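Long-range contacts in HTH-type transcriptional regulator AscG (Escherichia coli, PDB 3BRQ), which represses transcription of the cryptic asc operon as a sequence-specific DNA-binding regulator of the LacI family: residues B[105-110]-B[257-262]; B[208-213]-B[236-241]. One frame throughout, in Å; residues are numbered along the deposited sequence.

Contact 1 of 2, residues B[105-110]-B[257-262]; sequences MVLNRR and EMIQEI
Ile262 drives its side chain as a knob into the hollow between Met105 and Leu107 on one face of the parallel sheet in a Rossmann-like half of the LacI-family, periplasmic-binding-protein fold. Helix 255-270 runs almost exactly antiparallel to strand 104-107, at 174° with short-segment axes 9.8 Å apart, a spacing bridged by apolar side chains alone. The knob is long and straight: CG1 stands anti to the backbone N (chi1 -157°) and chi2 is extended as well, which carries CD1 down to the strand backbone. There CD1 of Ile262 lies 3.4 Å from Val106 O and 3.6 Å from Leu107 N, over the peptide joining the two residues. Met105 CB and Leu107 CB form the walls, each 3.9 Å from Ile262 CD1. The selenomethionine side chain of Met105 slides past Ile262 in the opposite direction and bends at its last torsion, bringing CE back toward Ile262 CG1. An alanine in place of Ile262 would probably open a gap over the Val106-Leu107 peptide and leave Met105 CB and Leu107 CB without the methyl that packs between them. Met82 and Val119, on the neighbouring strands, also touch Ile262, so the hollow extends across the sheet. Val106 itself points to the far face and lends only its backbone. One helical turn back, the roles reverse, and Leu107 becomes the bump: its forked end enters between Met258 and Ile259, while Leu39 of helix 36-49 touches both Leu107 and Ile259. Leu107 CD1 reaches both CE of the bent selenomethionine Met258 and Ile259 CD1 at 4.1 Å; the Leu107 and Ile259 side chains cross at about a right angle, and CD2 of Leu107 comes closer, 3.7 Å from Ile259 CD1.

Contact 2 of 2, residues B[208-213]-B[236-241]; sequences NDDMAI and DDIAIA
Asp209 lays its CB against the end of Ile238, 3.6 Å from CD1, and with the same side chain takes hold of the Ile238 backbone. Its OD2 accepts from Ile238 N at 2.8 Å, a fairly straight bond (157°) that arrives nearly head-on to the carboxylate oxygen. Asp237 N is also close to this oxygen but poorly aimed; it gives its hydrogen to Ser250 OG, which is bonded to Asp209 OD1 too, so both carboxylate oxygens are engaged and the group is kept from turning. CG of Asp209 sits beside the backbone N (chi1 -73°), and this directs the carboxylate from the first turn of helix 209-221 into the opposing loop. A second link is made by water: it accepts from Asp210 N at 3.0 Å and donates to Asp236 OD2 at 2.6 Å, while Asp236 OD1 pairs with Tyr31. Asn208 is the N-cap, its OD1 receiving Met211 N at 3.1 Å from above the carbonyl plane and its ND2 hydrogen-bonded to Trp182 O, so both ends of the amide are held; its CB lies against Asp236 OD2. The positive end of the helix dipole would probably ease the gathering of acidic side chains here. Farther along, Ile213 meets Ile238 tip to tip and crosses Ile240 obliquely, tightly, with 3.5 Å between Ile213 CD1 and Ile240 CD1. Ile240 belongs to the type I turn 238-241 and also packs on Ile240 of the second subunit, whose Tyr243 touches Ile213; the apolar end thus joins the dimer interface. Helix start and loop both follow parallel strands, 203-206 and 231-235, and the polar end faces Tyr31 of the other half of the chain: an arrangement consistent with the C-terminal strand edge that borders the effector cleft in LacI-family repressors.

Overall arrangement
Both contacts belong to the two-lobed repressor core but lie in different lobes, on opposite sides of the chain's centre, with centres 22 Å apart and nearest atoms about 10 Å apart. They share no helix or strand. Contact 1 is fully buried and joins residues far apart in sequence, a strand of the five-stranded sheet and a helix from beyond contact 2 in the chain; its chemistry is apolar, and the second subunit does not touch it. Contact 2 is more local, joining two neighbouring strand-to-helix or strand-to-loop connections. Being only partly buried, it mixes carboxylate, backbone and water bonds with isoleucines that continue into the dimer interface.

Contact 1 of 2, residues B[105-110]-B[257-262]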
loop_
_atom_site.group_PDB
_atom_site.type_symbol
_atom_site.label_atom_id
_atom_site.label_comp_id
_atom_site.label_asym_id
_atom_site.label_seq_id
_atom_site.Cartn_x
_atom_site.Cartn_y
_atom_site.Cartn_z
HETATM N N MSE B 105 2.765 -20.864 11.834
HETATM C CA MSE B 105 2.818 -21.110 10.404
HETATM C C MSE B 105 3.546 -19.992 9.673
HETATM O O MSE B 105 3.520 -18.849 10.145
HETATM C CB MSE B 105 1.395 -21.307 9.861
HETATM C CG MSE B 105 0.880 -22.737 10.239
HETATM SE SE MSE B 105 -0.807 -23.191 9.456
HETATM C CE MSE B 105 -0.356 -23.446 7.615
ATOM N N VAL B 106 4.122 -20.312 8.509
ATOM C CA VAL B 106 4.940 -19.377 7.730
ATOM C C VAL B 106 4.254 -19.105 6.393
ATOM O O VAL B 106 3.732 -20.009 5.761
ATOM C CB VAL B 106 6.427 -19.904 7.529
ATOM C CG1 VAL B 106 6.429 -21.158 6.730
ATOM C CG2 VAL B 106 7.317 -18.859 6.822
ATOM N N LEU B 107 4.187 -17.824 6.031
ATOM C CA LEU B 107 3.703 -17.331 4.748
ATOM C C LEU B 107 4.888 -16.943 3.836
ATOM O O LEU B 107 5.811 -16.217 4.264
ATOM C CB LEU B 107 2.835 -16.072 5.007
ATOM C CG LEU B 107 2.141 -15.433 3.786
ATOM C CD1 LEU B 107 1.002 -16.380 3.274
ATOM C CD2 LEU B 107 1.545 -14.074 4.173
ATOM N N ASN B 108 4.830 -17.362 2.562
ATOM C CA ASN B 108 5.758 -16.880 1.515
ATOM C C ASN B 108 7.105 -17.605 1.510
ATOM O O ASN B 108 8.033 -17.173 0.806
ATOM C CB ASN B 108 5.978 -15.343 1.559
ATOM C CG ASN B 108 6.457 -14.759 0.189
ATOM O OD1 ASN B 108 7.362 -13.913 0.132
ATOM N ND2 ASN B 108 5.862 -15.210 -0.891
ATOM N N ARG B 109 7.244 -18.673 2.302
ATOM C CA ARG B 109 8.501 -19.445 2.332
ATOM C C ARG B 109 8.114 -20.929 2.424
ATOM O O ARG B 109 7.171 -21.292 3.143
ATOM C CB ARG B 109 9.399 -19.052 3.534
ATOM C CG ARG B 109 9.474 -17.534 3.892
ATOM C CD ARG B 109 10.347 -16.664 2.906
ATOM N NE ARG B 109 11.669 -17.259 2.910
ATOM C CZ ARG B 109 12.625 -16.957 3.791
ATOM N NH1 ARG B 109 12.436 -15.947 4.638
ATOM N NH2 ARG B 109 13.812 -17.609 3.761
ATOM N N ARG B 110 8.817 -21.782 1.692
ATOM C CA ARG B 110 8.540 -23.243 1.719
ATOM C C ARG B 110 9.430 -23.970 2.719
ATOM O O ARG B 110 10.638 -23.946 2.573
ATOM C CB ARG B 110 8.722 -23.856 0.314
ATOM C CG ARG B 110 8.259 -25.342 0.242
ATOM C CD ARG B 110 8.157 -25.878 -1.186
ATOM N NE ARG B 110 9.186 -25.305 -2.045
ATOM C CZ ARG B 110 9.475 -25.714 -3.285
ATOM N NH1 ARG B 110 8.813 -26.728 -3.851
ATOM N NH2 ARG B 110 10.441 -25.093 -3.960
ATOM N N GLU B 257 -6.782 -15.774 -1.228
ATOM C CA GLU B 257 -6.767 -17.217 -1.038
ATOM C C GLU B 257 -5.679 -17.633 -0.103
ATOM O O GLU B 257 -5.890 -18.496 0.761
ATOM C CB GLU B 257 -6.576 -17.944 -2.372
ATOM C CG GLU B 257 -7.765 -17.845 -3.333
ATOM C CD GLU B 257 -7.840 -16.533 -4.153
ATOM O OE1 GLU B 257 -6.935 -15.649 -4.088
ATOM O OE2 GLU B 257 -8.850 -16.401 -4.890
HETATM N N MSE B 258 -4.488 -17.066 -0.288
HETATM C CA MSE B 258 -3.346 -17.502 0.502
HETATM C C MSE B 258 -3.543 -17.188 1.989
HETATM O O MSE B 258 -3.142 -17.981 2.839
HETATM C CB MSE B 258 -2.061 -16.833 0.003
HETATM C CG MSE B 258 -1.393 -17.631 -1.138
HETATM SE SE MSE B 258 0.010 -16.586 -1.922
HETATM C CE MSE B 258 1.336 -17.124 -0.698
ATOM N N ILE B 259 -4.169 -16.043 2.268
ATOM C CA ILE B 259 -4.351 -15.532 3.636
ATOM C C ILE B 259 -5.433 -16.313 4.360
ATOM O O ILE B 259 -5.304 -16.631 5.552
ATOM C CB ILE B 259 -4.642 -14.009 3.647
ATOM C CG1 ILE B 259 -3.383 -13.272 3.228
ATOM C CG2 ILE B 259 -4.891 -13.490 5.057
ATOM C CD1 ILE B 259 -2.104 -13.812 3.988
ATOM N N GLN B 260 -6.482 -16.636 3.614
ATOM C CA GLN B 260 -7.597 -17.401 4.129
ATOM C C GLN B 260 -7.145 -18.817 4.430
ATOM O O GLN B 260 -7.578 -19.404 5.431
ATOM C CB GLN B 260 -8.733 -17.411 3.131
ATOM C CG GLN B 260 -9.446 -16.063 2.987
ATOM C CD GLN B 260 -10.492 -16.092 1.881
ATOM O OE1 GLN B 260 -10.603 -17.076 1.152
ATOM N NE2 GLN B 260 -11.270 -15.000 1.748
ATOM N N GLU B 261 -6.263 -19.356 3.604
ATOM C CA GLU B 261 -5.645 -20.651 3.919
ATOM C C GLU B 261 -4.833 -20.660 5.206
ATOM O O GLU B 261 -5.119 -21.422 6.107
ATOM C CB GLU B 261 -4.735 -21.124 2.798
ATOM C CG GLU B 261 -4.259 -22.528 3.020
ATOM C CD GLU B 261 -5.338 -23.556 2.683
ATOM O OE1 GLU B 261 -6.529 -23.193 2.448
ATOM O OE2 GLU B 261 -4.974 -24.735 2.624
ATOM N N ILE B 262 -3.764 -19.865 5.273
ATOM C CA ILE B 262 -2.940 -19.831 6.493
ATOM C C ILE B 262 -3.710 -19.388 7.743
ATOM O O ILE B 262 -3.559 -19.967 8.804
ATOM C CB ILE B 262 -1.654 -18.947 6.272
ATOM C CG1 ILE B 262 -0.553 -19.354 7.287
ATOM C CG2 ILE B 262 -2.014 -17.452 6.288
ATOM C CD1 ILE B 262 0.791 -18.727 6.935
#

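Contact 2 of 2, residues B[208-213]-B[236-241]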
loop_
_atom_site.group_PDB
_atom_site.type_symbol
_atom_site.label_atom_id
_atom_site.label_comp_id
_atom_site.label_asym_id
_atom_site.label_seq_id
_atom_site.Cartn_x
_atom_site.Cartn_y
_atom_site.Cartn_z
ATOM N N ASN B 208 8.062 -5.683 -10.063
ATOM C CA ASN B 208 6.769 -5.340 -9.480
ATOM C C ASN B 208 6.080 -4.254 -10.341
ATOM O O ASN B 208 6.675 -3.672 -11.246
ATOM C CB ASN B 208 6.892 -4.909 -7.996
ATOM C CG ASN B 208 7.553 -3.511 -7.808
ATOM O OD1 ASN B 208 8.302 -3.051 -8.644
ATOM N ND2 ASN B 208 7.301 -2.877 -6.662
ATOM N N ASP B 209 4.825 -3.957 -10.059
ATOM C CA ASP B 209 4.149 -3.028 -10.969
ATOM C C ASP B 209 4.753 -1.681 -10.839
ATOM O O ASP B 209 4.901 -1.021 -11.838
ATOM C CB ASP B 209 2.641 -2.981 -10.730
ATOM C CG ASP B 209 1.945 -4.238 -11.224
ATOM O OD1 ASP B 209 2.594 -5.061 -11.927
ATOM O OD2 ASP B 209 0.727 -4.378 -10.900
ATOM N N ASP B 210 5.133 -1.263 -9.636
ATOM C CA ASP B 210 5.722 0.108 -9.455
ATOM C C ASP B 210 6.907 0.392 -10.344
ATOM O O ASP B 210 6.970 1.424 -10.970
ATOM C CB ASP B 210 6.078 0.409 -8.007
ATOM C CG ASP B 210 4.811 0.724 -7.165
ATOM O OD1 ASP B 210 3.722 0.765 -7.739
ATOM O OD2 ASP B 210 4.891 0.936 -5.952
HETATM N N MSE B 211 7.876 -0.529 -10.388
HETATM C CA MSE B 211 8.958 -0.392 -11.298
HETATM C C MSE B 211 8.527 -0.465 -12.759
HETATM O O MSE B 211 9.102 0.258 -13.575
HETATM C CB MSE B 211 10.040 -1.457 -10.984
HETATM C CG MSE B 211 10.739 -1.200 -9.584
HETATM SE SE MSE B 211 12.267 -2.461 -9.515
HETATM C CE MSE B 211 13.329 -1.796 -10.872
ATOM N N ALA B 212 7.542 -1.302 -13.114
ATOM C CA ALA B 212 7.102 -1.425 -14.507
ATOM C C ALA B 212 6.508 -0.051 -14.897
ATOM O O ALA B 212 6.677 0.392 -16.010
ATOM C CB ALA B 212 6.054 -2.512 -14.664
ATOM N N ILE B 213 5.823 0.596 -13.979
ATOM C CA ILE B 213 5.230 1.920 -14.328
ATOM C C ILE B 213 6.341 2.979 -14.477
ATOM O O ILE B 213 6.340 3.766 -15.440
ATOM C CB ILE B 213 4.168 2.362 -13.313
ATOM C CG1 ILE B 213 2.920 1.472 -13.407
ATOM C CG2 ILE B 213 3.739 3.866 -13.551
ATOM C CD1 ILE B 213 2.018 1.461 -12.115
ATOM N N ASP B 236 2.098 -8.188 -9.273
ATOM C CA ASP B 236 1.332 -7.608 -8.138
ATOM C C ASP B 236 -0.091 -7.355 -8.611
ATOM O O ASP B 236 -1.021 -7.414 -7.812
ATOM C CB ASP B 236 1.794 -6.207 -7.636
ATOM C CG ASP B 236 3.106 -6.218 -6.769
ATOM O OD1 ASP B 236 3.585 -7.277 -6.336
ATOM O OD2 ASP B 236 3.647 -5.105 -6.555
ATOM N N ASP B 237 -0.243 -6.973 -9.870
ATOM C CA ASP B 237 -1.563 -6.625 -10.415
ATOM C C ASP B 237 -2.237 -5.577 -9.514
ATOM O O ASP B 237 -3.392 -5.758 -9.059
ATOM C CB ASP B 237 -2.420 -7.891 -10.583
ATOM C CG ASP B 237 -3.676 -7.646 -11.337
ATOM O OD1 ASP B 237 -3.680 -6.808 -12.261
ATOM O OD2 ASP B 237 -4.686 -8.304 -10.990
ATOM N N ILE B 238 -1.534 -4.490 -9.254
ATOM C CA ILE B 238 -2.127 -3.393 -8.410
ATOM C C ILE B 238 -3.416 -2.800 -8.976
ATOM O O ILE B 238 -3.719 -2.932 -10.158
ATOM C CB ILE B 238 -1.125 -2.291 -8.086
ATOM C CG1 ILE B 238 -0.646 -1.607 -9.367
ATOM C CG2 ILE B 238 0.065 -2.867 -7.245
ATOM C CD1 ILE B 238 0.435 -0.609 -9.117
ATOM N N ALA B 239 -4.175 -2.097 -8.137
ATOM C CA ALA B 239 -5.487 -1.629 -8.584
ATOM C C ALA B 239 -5.356 -0.694 -9.774
ATOM O O ALA B 239 -6.172 -0.730 -10.673
ATOM C CB ALA B 239 -6.288 -0.978 -7.398
ATOM N N ILE B 240 -4.300 0.107 -9.829
ATOM C CA ILE B 240 -4.124 0.998 -10.993
ATOM C C ILE B 240 -3.651 0.352 -12.296
ATOM O O ILE B 240 -3.612 1.005 -13.311
ATOM C CB ILE B 240 -3.172 2.201 -10.705
ATOM C CG1 ILE B 240 -1.774 1.711 -10.402
ATOM C CG2 ILE B 240 -3.678 3.025 -9.586
ATOM C CD1 ILE B 240 -0.787 2.782 -10.523
ATOM N N ALA B 241 -3.248 -0.908 -12.277
ATOM C CA ALA B 241 -2.683 -1.512 -13.497
ATOM C C ALA B 241 -3.606 -1.401 -14.737
ATOM O O ALA B 241 -3.138 -1.093 -15.847
ATOM C CB ALA B 241 -2.276 -2.985 -13.212
HETATM O O HOH W 1 3.962 -2.567 -7.196
#